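Alpha/beta hydrolase fold protein (Sphaerobacter thermophilus, PDB 3R0V) probably acts as a hydrolase of the alpha/beta hydrolase fold family, with a pocket that holds D-malate in this crystal. Local coordinates at residues 31-36 with 183-188; 56-61 with 72-77; 118-123 with 190-195; 150-155 with 173-178. One frame throughout, in Å; residues are numbered along the deposited sequence. Where two conformers were deposited one is given.

Overall arrangement
Three of the four contacts show how an alpha/beta hydrolase pocket is assembled from distant pieces of chain. Contacts 1, 3 and 4 each supply residues that line the D-malate site: G31 and A32, P120, and F154 and M155. Contact 2 supplies none, but its R57 side chain lies about 6 Å from the ligand. Contacts 1 and 2, with centres 9 Å apart, are joined by a salt bridge from R60 NH2 to D188 OD1 (2.8 Å). Contacts 1 and 4, with centres 10 Å apart, meet where A32 CB lies 3.5 Å from F154 CZ. Helix 185-192 serves both contact 1 and contact 3, whose centres are about 14 Å apart.

Contact 1: residues 31-36 with 183-188; sequences GALSTR and HTLPYD. With MLT (D-malate), chain F.
D188, on helix 185-192, presses its carboxylate against A32 in the loop that follows strand 25-29. Its CB meets A32 CB at 4.1 Å. CG, set anti to the carbonyl carbon (chi1 -75°), puts the carboxylate over A32, with CG 3.6 Å from A32 CA. At the tip OD1 comes closest, 3.3 Å from A32 CA, and pairs beyond the two segments with R60 NH2; OD2 lies farther off and is bound by S96 OG and R57 NH1. OD1 also accepts a hydrogen bond from a water at 2.8 Å; the same water donates to T184 OG1 and accepts from L33 N, so it bridges loop and helix. A purely apolar touch adds to this polar side: L33 CD2 meets L185 CD2 at 3.6 Å, and both leucines also pack on helix 147-158.

The loop holds its own shape through a type II turn from G31 to S34, where G31 O accepts from both S34 N and S34 OG. This turn aims A32 N at the bound D-malate, giving a hydrogen bond of 2.9 Å to O1 (166° at the hydrogen). S96 N binds the ligand too. These two N-H groups are consistent with the oxyanion hole of the family, and beside them a buried carboxylate is held between two arginines, S96 and a water.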
# COMPACT_ATOMS: atom_id res chain seq x y z
N GLY A 31 -0.23 -2.81 -1.18
CA GLY A 31 -0.89 -1.93 -2.13
C GLY A 31 -1.77 -2.64 -3.14
O GLY A 31 -2.25 -3.75 -2.90
N ALA A 32 -2.00 -1.99 -4.28
CA ALA A 32 -2.88 -2.56 -5.29
C ALA A 32 -2.36 -3.92 -5.73
O ALA A 32 -1.16 -4.11 -5.91
CB ALA A 32 -2.99 -1.60 -6.48
N LEU A 33 -3.28 -4.86 -5.87
CA LEU A 33 -2.99 -6.21 -6.37
C LEU A 33 -2.11 -7.04 -5.46
O LEU A 33 -1.63 -8.10 -5.85
CB LEU A 33 -2.39 -6.16 -7.78
CG LEU A 33 -3.26 -5.38 -8.76
CD1 LEU A 33 -2.50 -5.16 -10.06
CD2 LEU A 33 -4.58 -6.11 -9.03
N SER A 34 -1.90 -6.56 -4.24
CA SER A 34 -1.08 -7.29 -3.28
C SER A 34 -1.92 -8.27 -2.47
O SER A 34 -3.12 -8.07 -2.28
CB SER A 34 -0.44 -6.32 -2.30
OG SER A 34 -1.42 -5.83 -1.40
N THR A 35 -1.27 -9.31 -1.98
CA THR A 35 -1.83 -10.12 -0.90
C THR A 35 -0.76 -10.19 0.17
O THR A 35 0.28 -9.54 0.04
CB THR A 35 -2.17 -11.54 -1.35
OG1 THR A 35 -0.97 -12.24 -1.67
CG2 THR A 35 -3.11 -11.51 -2.56
N ARG A 36 -0.99 -10.97 1.22
CA ARG A 36 -0.03 -11.01 2.32
C ARG A 36 1.30 -11.61 1.88
O ARG A 36 2.35 -11.28 2.44
CB ARG A 36 -0.62 -11.74 3.53
CG ARG A 36 -0.68 -13.26 3.47
CD ARG A 36 -1.50 -13.77 4.64
NE ARG A 36 -1.26 -15.17 4.96
CZ ARG A 36 -2.05 -16.16 4.58
NH1 ARG A 36 -1.77 -17.42 4.89
NH2 ARG A 36 -3.14 -15.89 3.87
N HIS A 183 -10.31 -7.80 -9.23
CA HIS A 183 -11.60 -7.23 -8.84
C HIS A 183 -11.45 -6.19 -7.70
O HIS A 183 -12.39 -5.44 -7.43
CB HIS A 183 -12.56 -8.34 -8.39
CG HIS A 183 -12.04 -9.15 -7.26
ND1 HIS A 183 -11.07 -10.12 -7.43
CD2 HIS A 183 -12.33 -9.14 -5.94
CE1 HIS A 183 -10.78 -10.66 -6.26
NE2 HIS A 183 -11.53 -10.08 -5.34
N THR A 184 -10.30 -6.17 -7.02
CA THR A 184 -10.08 -5.17 -5.96
C THR A 184 -9.46 -3.85 -6.45
O THR A 184 -9.27 -2.93 -5.67
CB THR A 184 -9.22 -5.72 -4.79
OG1 THR A 184 -7.89 -6.02 -5.23
CG2 THR A 184 -9.86 -6.98 -4.19
N LEU A 185 -9.15 -3.76 -7.74
CA LEU A 185 -8.58 -2.52 -8.25
C LEU A 185 -9.47 -1.29 -7.98
O LEU A 185 -8.95 -0.22 -7.67
CB LEU A 185 -8.24 -2.63 -9.74
CG LEU A 185 -6.98 -3.46 -10.05
CD1 LEU A 185 -6.93 -3.86 -11.53
CD2 LEU A 185 -5.70 -2.74 -9.62
N PRO A 186 -10.81 -1.44 -8.08
CA PRO A 186 -11.65 -0.29 -7.73
C PRO A 186 -11.52 0.10 -6.25
O PRO A 186 -11.76 1.25 -5.91
CB PRO A 186 -13.07 -0.77 -8.04
CG PRO A 186 -12.87 -1.81 -9.11
CD PRO A 186 -11.61 -2.53 -8.67
N TYR A 187 -11.15 -0.84 -5.39
CA TYR A 187 -10.97 -0.53 -3.97
C TYR A 187 -9.79 0.41 -3.80
O TYR A 187 -9.87 1.40 -3.06
CB TYR A 187 -10.71 -1.79 -3.17
CG TYR A 187 -11.82 -2.81 -3.15
CD1 TYR A 187 -13.04 -2.56 -3.77
CD2 TYR A 187 -11.67 -4.00 -2.46
CE1 TYR A 187 -14.06 -3.51 -3.73
CE2 TYR A 187 -12.67 -4.94 -2.41
CZ TYR A 187 -13.87 -4.69 -3.05
OH TYR A 187 -14.88 -5.63 -2.99
N ASP A 188 -8.68 0.11 -4.47
CA ASP A 188 -7.52 0.98 -4.39
C ASP A 188 -7.78 2.34 -5.02
O ASP A 188 -7.29 3.36 -4.54
CB ASP A 188 -6.29 0.28 -4.94
CG ASP A 188 -5.76 -0.76 -3.96
OD1 ASP A 188 -5.93 -1.97 -4.19
OD2 ASP A 188 -5.24 -0.35 -2.90
C1 MLT F . -0.16 0.99 -6.15
O1 MLT F . -0.44 0.35 -5.08
O2 MLT F . -0.36 2.20 -6.26
C2 MLT F . 0.46 0.21 -7.28
O3 MLT F . 0.87 -1.06 -6.82
C3 MLT F . 1.64 0.97 -7.87
C4 MLT F . 2.48 0.05 -8.73
O4 MLT F . 2.29 -1.19 -8.73
O5 MLT F . 3.38 0.51 -9.46
O HOH W 1 -6.04 -4.09 -5.97

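Contact 2: residues 56-61 with 72-77; sequences DRRGRG and EREIED
R58 and E74 mark the closest backbone approach, with CA atoms 7.1 Å apart, where a type II turn from R57 to R60 lies against helix 71-84. Two arginines of the turn each grip one acid of the helix side-on, through NE and one terminal nitrogen, NH1 in R58 and NH2 in R57. R58 meets D77 almost flat, the guanidinium and carboxylate planes only 11° apart. Its NE reaches the syn lone pair of D77 OD2 (2.8 Å) in a nearly straight bond, and NH1 reaches OD1 (2.8 Å). R57 meets E74 with the planes 31° apart; NE approaches OE2 from above the carboxylate plane (2.9 Å), and NH2 meets OE1 on its syn side (2.9 Å). R57 is shared, its NH1 pairing with D188, while R60 NH2 lies 3.2 Å above one face of the R57 guanidinium.

R58 starts with CG between the backbone N and the carbonyl carbon (chi1 63°) and bends at chi3, which swings its guanidinium over the helix so that R73 CB covers one face, 3.5 Å from CZ. A leucine in place of R58 would probably cost D77 its two-nitrogen grip and R73 CB the flat group over it. R73 itself turns away to pair with E76.

One water joins R58 N to E74 OE2 and D77 OD2; another joins R58 O and R60 NE to E74 OE2. Y69 and S9 also bond E74 and D77. The paired arginines probably favour ionised carboxylates, and the two grips tie the turn, with R57 beside S96, to the helix.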
# COMPACT_ATOMS: atom_id res chain seq x y z
N ASP A 56 -3.98 -10.16 4.49
CA ASP A 56 -4.65 -10.04 3.21
C ASP A 56 -5.75 -9.00 3.34
O ASP A 56 -6.66 -9.16 4.14
CB ASP A 56 -5.30 -11.37 2.83
CG ASP A 56 -4.28 -12.47 2.51
OD1 ASP A 56 -3.28 -12.19 1.83
OD2 ASP A 56 -4.50 -13.63 2.91
N ARG A 57 -5.66 -7.93 2.57
CA ARG A 57 -6.73 -6.95 2.54
C ARG A 57 -8.02 -7.61 2.06
O ARG A 57 -8.00 -8.66 1.40
CB ARG A 57 -6.33 -5.76 1.67
CG ARG A 57 -5.36 -4.83 2.41
CD ARG A 57 -4.79 -3.73 1.51
NE ARG A 57 -5.85 -2.87 0.95
CZ ARG A 57 -5.65 -2.02 -0.05
NH1 ARG A 57 -4.44 -1.94 -0.61
NH2 ARG A 57 -6.65 -1.28 -0.52
N ARG A 58 -9.15 -7.00 2.40
CA ARG A 58 -10.43 -7.64 2.08
C ARG A 58 -10.58 -7.95 0.59
O ARG A 58 -10.14 -7.18 -0.27
CB ARG A 58 -11.63 -6.86 2.62
CG ARG A 58 -11.82 -5.47 2.07
CD ARG A 58 -13.17 -4.91 2.52
NE ARG A 58 -13.26 -4.97 3.97
CZ ARG A 58 -14.38 -5.13 4.67
NH1 ARG A 58 -14.33 -5.17 5.99
NH2 ARG A 58 -15.56 -5.23 4.05
N GLY A 59 -11.18 -9.10 0.32
CA GLY A 59 -11.40 -9.55 -1.05
C GLY A 59 -10.19 -10.22 -1.67
O GLY A 59 -10.25 -10.57 -2.85
N ARG A 60 -9.12 -10.40 -0.90
CA ARG A 60 -7.87 -10.98 -1.41
C ARG A 60 -7.39 -12.14 -0.56
O ARG A 60 -7.69 -12.23 0.63
CB ARG A 60 -6.76 -9.93 -1.41
CG ARG A 60 -7.20 -8.60 -1.94
CD ARG A 60 -6.11 -7.60 -1.77
NE ARG A 60 -6.65 -6.26 -1.91
CZ ARG A 60 -5.96 -5.23 -2.38
NH1 ARG A 60 -4.69 -5.39 -2.75
NH2 ARG A 60 -6.54 -4.05 -2.47
N GLY A 61 -6.59 -13.02 -1.15
CA GLY A 61 -5.93 -14.08 -0.42
C GLY A 61 -6.94 -14.89 0.37
O GLY A 61 -7.92 -15.39 -0.20
N GLU A 72 -13.69 3.16 4.67
CA GLU A 72 -13.78 2.98 6.12
C GLU A 72 -13.69 1.51 6.53
O GLU A 72 -13.16 1.19 7.59
CB GLU A 72 -15.06 3.62 6.66
CG GLU A 72 -15.08 3.77 8.18
CD GLU A 72 -14.22 4.93 8.66
OE1 GLU A 72 -13.95 5.86 7.86
OE2 GLU A 72 -13.83 4.92 9.85
N ARG A 73 -14.21 0.62 5.68
CA ARG A 73 -14.12 -0.81 6.01
C ARG A 73 -12.66 -1.27 6.03
O ARG A 73 -12.30 -2.09 6.87
CB ARG A 73 -14.93 -1.68 5.04
CG ARG A 73 -16.41 -1.35 4.95
CD ARG A 73 -17.16 -1.68 6.26
NE ARG A 73 -17.14 -0.56 7.19
CZ ARG A 73 -17.88 0.53 7.06
NH1 ARG A 73 -17.80 1.49 7.97
NH2 ARG A 73 -18.70 0.66 6.03
N GLU A 74 -11.83 -0.77 5.11
CA GLU A 74 -10.42 -1.17 5.11
C GLU A 74 -9.63 -0.54 6.26
O GLU A 74 -8.67 -1.14 6.76
CB GLU A 74 -9.75 -0.90 3.77
CG GLU A 74 -10.40 -1.69 2.64
CD GLU A 74 -9.42 -2.02 1.52
OE1 GLU A 74 -9.34 -1.26 0.54
OE2 GLU A 74 -8.71 -3.04 1.64
N ILE A 75 -10.02 0.65 6.70
CA ILE A 75 -9.44 1.22 7.91
C ILE A 75 -9.81 0.33 9.10
O ILE A 75 -8.96 0.02 9.94
CB ILE A 75 -9.92 2.66 8.12
CG1 ILE A 75 -9.38 3.55 6.99
CG2 ILE A 75 -9.47 3.20 9.49
CD1 ILE A 75 -9.94 4.97 7.01
N GLU A 76 -11.06 -0.14 9.15
CA GLU A 76 -11.49 -1.04 10.21
C GLU A 76 -10.75 -2.38 10.13
O GLU A 76 -10.43 -2.98 11.16
CB GLU A 76 -13.01 -1.24 10.15
CG GLU A 76 -13.77 0.03 10.51
CD GLU A 76 -15.23 0.02 10.07
OE1 GLU A 76 -15.73 -1.01 9.57
OE2 GLU A 76 -15.89 1.07 10.24
N ASP A 77 -10.46 -2.85 8.91
CA ASP A 77 -9.67 -4.07 8.77
C ASP A 77 -8.29 -3.88 9.40
O ASP A 77 -7.81 -4.73 10.16
CB ASP A 77 -9.50 -4.49 7.30
CG ASP A 77 -10.82 -4.83 6.61
OD1 ASP A 77 -11.80 -5.20 7.28
OD2 ASP A 77 -10.85 -4.76 5.36
O HOH W 2 -8.60 -4.52 3.89
O HOH W 3 -8.85 -4.77 -0.64

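Contact 3: residues 118-123 with 190-195; sequences EPPYAV and AVMGDN
The ring of Y121 receives the terminal methyl of selenomethionine M192 on one face: CE stands 3.5 Å from the ring centroid, only 7° off the normal, a nearly centred CH-pi contact. The selenium, above the same face but farther out at 4.6 Å from the centroid, makes this a Met-aromatic pair as well. At the ring edge, near its plane, lie the carbonyl oxygen of N195, 3.4 Å from CD1, and a water that is hydrogen-bonded to Y121 OH and donates to V191 O.

M192 gets there by folding back on itself, bent at both chi2 and chi3 (-58° and -53°). Its methyl thus reaches a corner shared with P120, whose CG lies 3.8 Å from CE. N195, at the end of a type II' turn beginning at M192, supplies the direct polar link: A122 N donates to N195 O at 2.8 Å, while the methyl of A122 faces N195 CB. The N195 side chain adds a second, water-mediated link, since one water donates to both P120 O and N195 OD1. R127 NH1 also bonds to P120 O, so that carbonyl is held by more than one donor.

P120 also touches the D-malate. The contact joins the loop leaving strand 111-117 to the C-terminal end of helix 185-192. M192 packs on S96 of helix 96-106, P119 reaches both that helix and helix 219-231, and V191 lies against helix 71-84.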
# COMPACT_ATOMS: atom_id res chain seq x y z
N GLU A 118 6.56 5.09 -1.59
CA GLU A 118 5.95 5.51 -2.86
C GLU A 118 4.42 5.62 -2.83
O GLU A 118 3.73 5.07 -3.68
CB GLU A 118 6.40 4.59 -4.01
CG GLU A 118 7.91 4.57 -4.21
CD GLU A 118 8.36 3.82 -5.45
OE1 GLU A 118 7.57 3.04 -6.02
OE2 GLU A 118 9.53 4.01 -5.85
N PRO A 119 3.88 6.37 -1.86
CA PRO A 119 2.44 6.64 -1.92
C PRO A 119 2.08 7.35 -3.24
O PRO A 119 2.66 8.39 -3.54
CB PRO A 119 2.21 7.57 -0.72
CG PRO A 119 3.55 8.11 -0.37
CD PRO A 119 4.56 7.08 -0.77
N PRO A 120 1.16 6.77 -4.02
CA PRO A 120 0.97 7.26 -5.39
C PRO A 120 0.01 8.45 -5.53
O PRO A 120 -0.87 8.45 -6.39
CB PRO A 120 0.41 6.03 -6.13
CG PRO A 120 -0.33 5.26 -5.04
CD PRO A 120 0.47 5.48 -3.78
N TYR A 121 0.17 9.44 -4.67
CA TYR A 121 -0.54 10.70 -4.84
C TYR A 121 0.13 11.47 -5.97
O TYR A 121 1.23 11.12 -6.40
CB TYR A 121 -0.55 11.54 -3.56
CG TYR A 121 -1.37 10.92 -2.47
CD1 TYR A 121 -2.75 11.09 -2.43
CD2 TYR A 121 -0.78 10.12 -1.48
CE1 TYR A 121 -3.52 10.51 -1.44
CE2 TYR A 121 -1.55 9.55 -0.48
CZ TYR A 121 -2.91 9.74 -0.48
OH TYR A 121 -3.66 9.14 0.51
N ALA A 122 -0.53 12.51 -6.45
CA ALA A 122 0.01 13.35 -7.51
C ALA A 122 0.02 14.79 -7.05
O ALA A 122 -0.98 15.27 -6.50
CB ALA A 122 -0.85 13.21 -8.76
N VAL A 123 1.13 15.50 -7.26
CA VAL A 123 1.20 16.90 -6.88
C VAL A 123 1.60 17.85 -8.01
O VAL A 123 1.71 19.05 -7.79
CB VAL A 123 2.18 17.12 -5.71
CG1 VAL A 123 1.71 16.33 -4.49
CG2 VAL A 123 3.60 16.71 -6.12
N ALA A 190 -10.64 3.86 -4.88
CA ALA A 190 -11.38 4.56 -3.84
C ALA A 190 -10.47 5.08 -2.70
O ALA A 190 -10.65 6.20 -2.22
CB ALA A 190 -12.49 3.67 -3.28
N VAL A 191 -9.52 4.25 -2.28
CA VAL A 191 -8.57 4.66 -1.25
C VAL A 191 -7.83 5.93 -1.69
O VAL A 191 -7.68 6.88 -0.91
CB VAL A 191 -7.55 3.54 -0.98
CG1 VAL A 191 -6.36 4.07 -0.16
CG2 VAL A 191 -8.23 2.37 -0.29
N MSE A 192 -7.38 5.95 -2.94
CA MSE A 192 -6.56 7.04 -3.45
C MSE A 192 -7.35 8.28 -3.88
O MSE A 192 -6.77 9.32 -4.14
CB MSE A 192 -5.67 6.53 -4.60
CG MSE A 192 -4.65 5.48 -4.14
SE MSE A 192 -3.47 6.13 -2.73
CE MSE A 192 -2.89 7.74 -3.64
N GLY A 193 -8.67 8.16 -3.95
CA GLY A 193 -9.51 9.28 -4.36
C GLY A 193 -9.17 9.67 -5.79
O GLY A 193 -9.19 8.81 -6.67
N ASP A 194 -8.84 10.94 -6.02
CA ASP A 194 -8.39 11.38 -7.35
C ASP A 194 -6.88 11.64 -7.36
O ASP A 194 -6.36 12.38 -8.22
CB ASP A 194 -9.14 12.63 -7.79
CG ASP A 194 -8.92 13.81 -6.84
OD1 ASP A 194 -8.13 13.67 -5.88
OD2 ASP A 194 -9.54 14.87 -7.07
N ASN A 195 -6.21 11.04 -6.39
CA ASN A 195 -4.76 11.14 -6.20
C ASN A 195 -4.28 12.45 -5.61
O ASN A 195 -3.09 12.63 -5.43
CB ASN A 195 -3.99 10.84 -7.49
CG ASN A 195 -4.29 9.47 -8.03
OD1 ASN A 195 -4.48 8.51 -7.28
ND2 ASN A 195 -4.36 9.37 -9.35
O HOH W 4 -2.72 6.51 -7.81
O HOH W 5 -6.31 9.32 -0.17

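Contact 4: residues 150-155 with 173-178; sequences AVTYFM and PMWPGM. With MLT (D-malate), chain F.
V151 and W175 lead a contact made of apolar packing, with two selenomethionines, M155 and M178, beside it. V151 CG1 comes within 3.4 Å of W175 CH2, approaching the six-membered ring obliquely, and the other branch, CG2, turns to the neighbouring turn of helix, 4.3 Å from M178 CB. The indole reaches across because W175 CG stands anti to the backbone N (chi1 -167°), which extends the ring toward helix 147-158.

Edge contacts form the second group. T152 OG1 lies near the indole plane, 3.5 Å from W175 CH2, while its stronger hydrogen bond runs to G148 O within its own helix. M155 SE also sits at the ring edge, 4.2 Å from CZ3, a Met-aromatic contact made at the rim; this holds for one of the two conformers of that residue. In the same conformer M155 CE meets M178 SE at 3.4 Å where the two chains cross at about a right angle. An alanine in place of W175 would probably open a gap beside V151 CG1 and leave T152 OG1 without the ring edge it rests against.

F154, one turn on from A150, does not face helix 175-180 but turns the edge of its ring to the D-malate, with CZ 3.4 Å from C2; M155 belongs to the same pocket.

Both helices belong to the run of helices between strands 111-117 and 209-213, the place where alpha/beta hydrolases often carry a cap or lid; the packing of M155 and M178 on M169 of helix 163-170 is consistent with these helices forming such a cap.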
# COMPACT_ATOMS: atom_id res chain seq x y z
N ALA A 150 -7.52 -5.58 -17.22
CA ALA A 150 -7.74 -4.64 -16.12
C ALA A 150 -6.44 -4.29 -15.40
O ALA A 150 -6.19 -3.13 -15.10
CB ALA A 150 -8.76 -5.21 -15.13
N VAL A 151 -5.60 -5.29 -15.15
CA VAL A 151 -4.30 -5.03 -14.55
C VAL A 151 -3.44 -4.15 -15.47
O VAL A 151 -2.83 -3.19 -15.01
CB VAL A 151 -3.54 -6.33 -14.24
CG1 VAL A 151 -2.15 -6.02 -13.68
CG2 VAL A 151 -4.34 -7.17 -13.24
N THR A 152 -3.39 -4.48 -16.76
CA THR A 152 -2.63 -3.69 -17.71
C THR A 152 -3.11 -2.24 -17.74
O THR A 152 -2.30 -1.31 -17.79
CB THR A 152 -2.76 -4.31 -19.11
OG1 THR A 152 -2.21 -5.63 -19.07
CG2 THR A 152 -2.00 -3.48 -20.13
N TYR A 153 -4.42 -2.06 -17.69
CA TYR A 153 -5.02 -0.73 -17.72
C TYR A 153 -4.66 0.04 -16.46
O TYR A 153 -4.26 1.20 -16.52
CB TYR A 153 -6.54 -0.84 -17.90
CG TYR A 153 -7.25 0.48 -18.04
CD1 TYR A 153 -7.10 1.26 -19.19
CD2 TYR A 153 -8.09 0.94 -17.04
CE1 TYR A 153 -7.77 2.47 -19.32
CE2 TYR A 153 -8.77 2.15 -17.17
CZ TYR A 153 -8.59 2.90 -18.30
OH TYR A 153 -9.25 4.10 -18.44
N PHE A 154 -4.82 -0.60 -15.30
CA PHE A 154 -4.40 0.02 -14.05
C PHE A 154 -2.93 0.47 -14.12
O PHE A 154 -2.59 1.61 -13.79
CB PHE A 154 -4.57 -0.94 -12.87
CG PHE A 154 -3.75 -0.58 -11.66
CD1 PHE A 154 -4.09 0.50 -10.87
CD2 PHE A 154 -2.62 -1.31 -11.34
CE1 PHE A 154 -3.33 0.83 -9.76
CE2 PHE A 154 -1.85 -0.97 -10.24
CZ PHE A 154 -2.20 0.09 -9.46
N MSE A 155 -2.05 -0.42 -14.57
CA MSE A 155 -0.63 -0.08 -14.57
C MSE A 155 -0.28 1.03 -15.54
O MSE A 155 0.49 1.92 -15.20
CB MSE A 155 0.21 -1.31 -14.84
CG MSE A 155 0.06 -2.30 -13.73
SE MSE A 155 1.32 -3.72 -13.86
CE MSE A 155 0.85 -4.59 -12.17
N PRO A 173 6.07 -14.59 -13.07
CA PRO A 173 5.25 -15.45 -12.21
C PRO A 173 4.23 -14.68 -11.37
O PRO A 173 3.24 -15.27 -10.95
CB PRO A 173 6.28 -16.13 -11.30
CG PRO A 173 7.54 -16.14 -12.12
CD PRO A 173 7.51 -14.85 -12.88
N MSE A 174 4.46 -13.38 -11.14
CA MSE A 174 3.54 -12.54 -10.36
C MSE A 174 2.17 -12.34 -11.01
O MSE A 174 1.18 -12.04 -10.32
CB MSE A 174 4.17 -11.16 -10.14
CG MSE A 174 4.63 -10.49 -11.45
SE MSE A 174 5.01 -8.58 -11.33
CE MSE A 174 5.15 -8.44 -9.39
N TRP A 175 2.11 -12.47 -12.33
CA TRP A 175 0.94 -12.00 -13.06
C TRP A 175 -0.37 -12.73 -12.73
O TRP A 175 -1.38 -12.07 -12.49
CB TRP A 175 1.21 -11.98 -14.57
CG TRP A 175 0.17 -11.23 -15.36
CD1 TRP A 175 -0.89 -11.76 -16.03
CD2 TRP A 175 0.12 -9.81 -15.56
NE1 TRP A 175 -1.60 -10.76 -16.65
CE2 TRP A 175 -1.01 -9.55 -16.38
CE3 TRP A 175 0.91 -8.73 -15.15
CZ2 TRP A 175 -1.36 -8.26 -16.78
CZ3 TRP A 175 0.55 -7.44 -15.56
CH2 TRP A 175 -0.57 -7.23 -16.38
N PRO A 176 -0.37 -14.08 -12.70
CA PRO A 176 -1.64 -14.74 -12.36
C PRO A 176 -2.20 -14.32 -10.99
O PRO A 176 -3.42 -14.18 -10.86
CB PRO A 176 -1.28 -16.23 -12.37
CG PRO A 176 -0.10 -16.32 -13.29
CD PRO A 176 0.67 -15.05 -13.08
N GLY A 177 -1.33 -14.11 -10.01
CA GLY A 177 -1.78 -13.67 -8.69
C GLY A 177 -2.44 -12.31 -8.75
O GLY A 177 -3.41 -12.04 -8.04
N MSE A 178 -1.92 -11.43 -9.61
CA MSE A 178 -2.50 -10.11 -9.77
C MSE A 178 -3.86 -10.20 -10.45
O MSE A 178 -4.83 -9.56 -10.02
CB MSE A 178 -1.57 -9.22 -10.59
CG MSE A 178 -0.28 -8.88 -9.88
SE MSE A 178 0.89 -7.83 -11.05
CE MSE A 178 1.94 -6.96 -9.66
C1 MLT F . -0.16 0.99 -6.15
O1 MLT F . -0.44 0.35 -5.08
O2 MLT F . -0.36 2.20 -6.26
C2 MLT F . 0.46 0.21 -7.28
O3 MLT F . 0.87 -1.06 -6.82
C3 MLT F . 1.64 0.97 -7.87
C4 MLT F . 2.48 0.05 -8.73
O4 MLT F . 2.29 -1.19 -8.73
O5 MLT F . 3.38 0.51 -9.46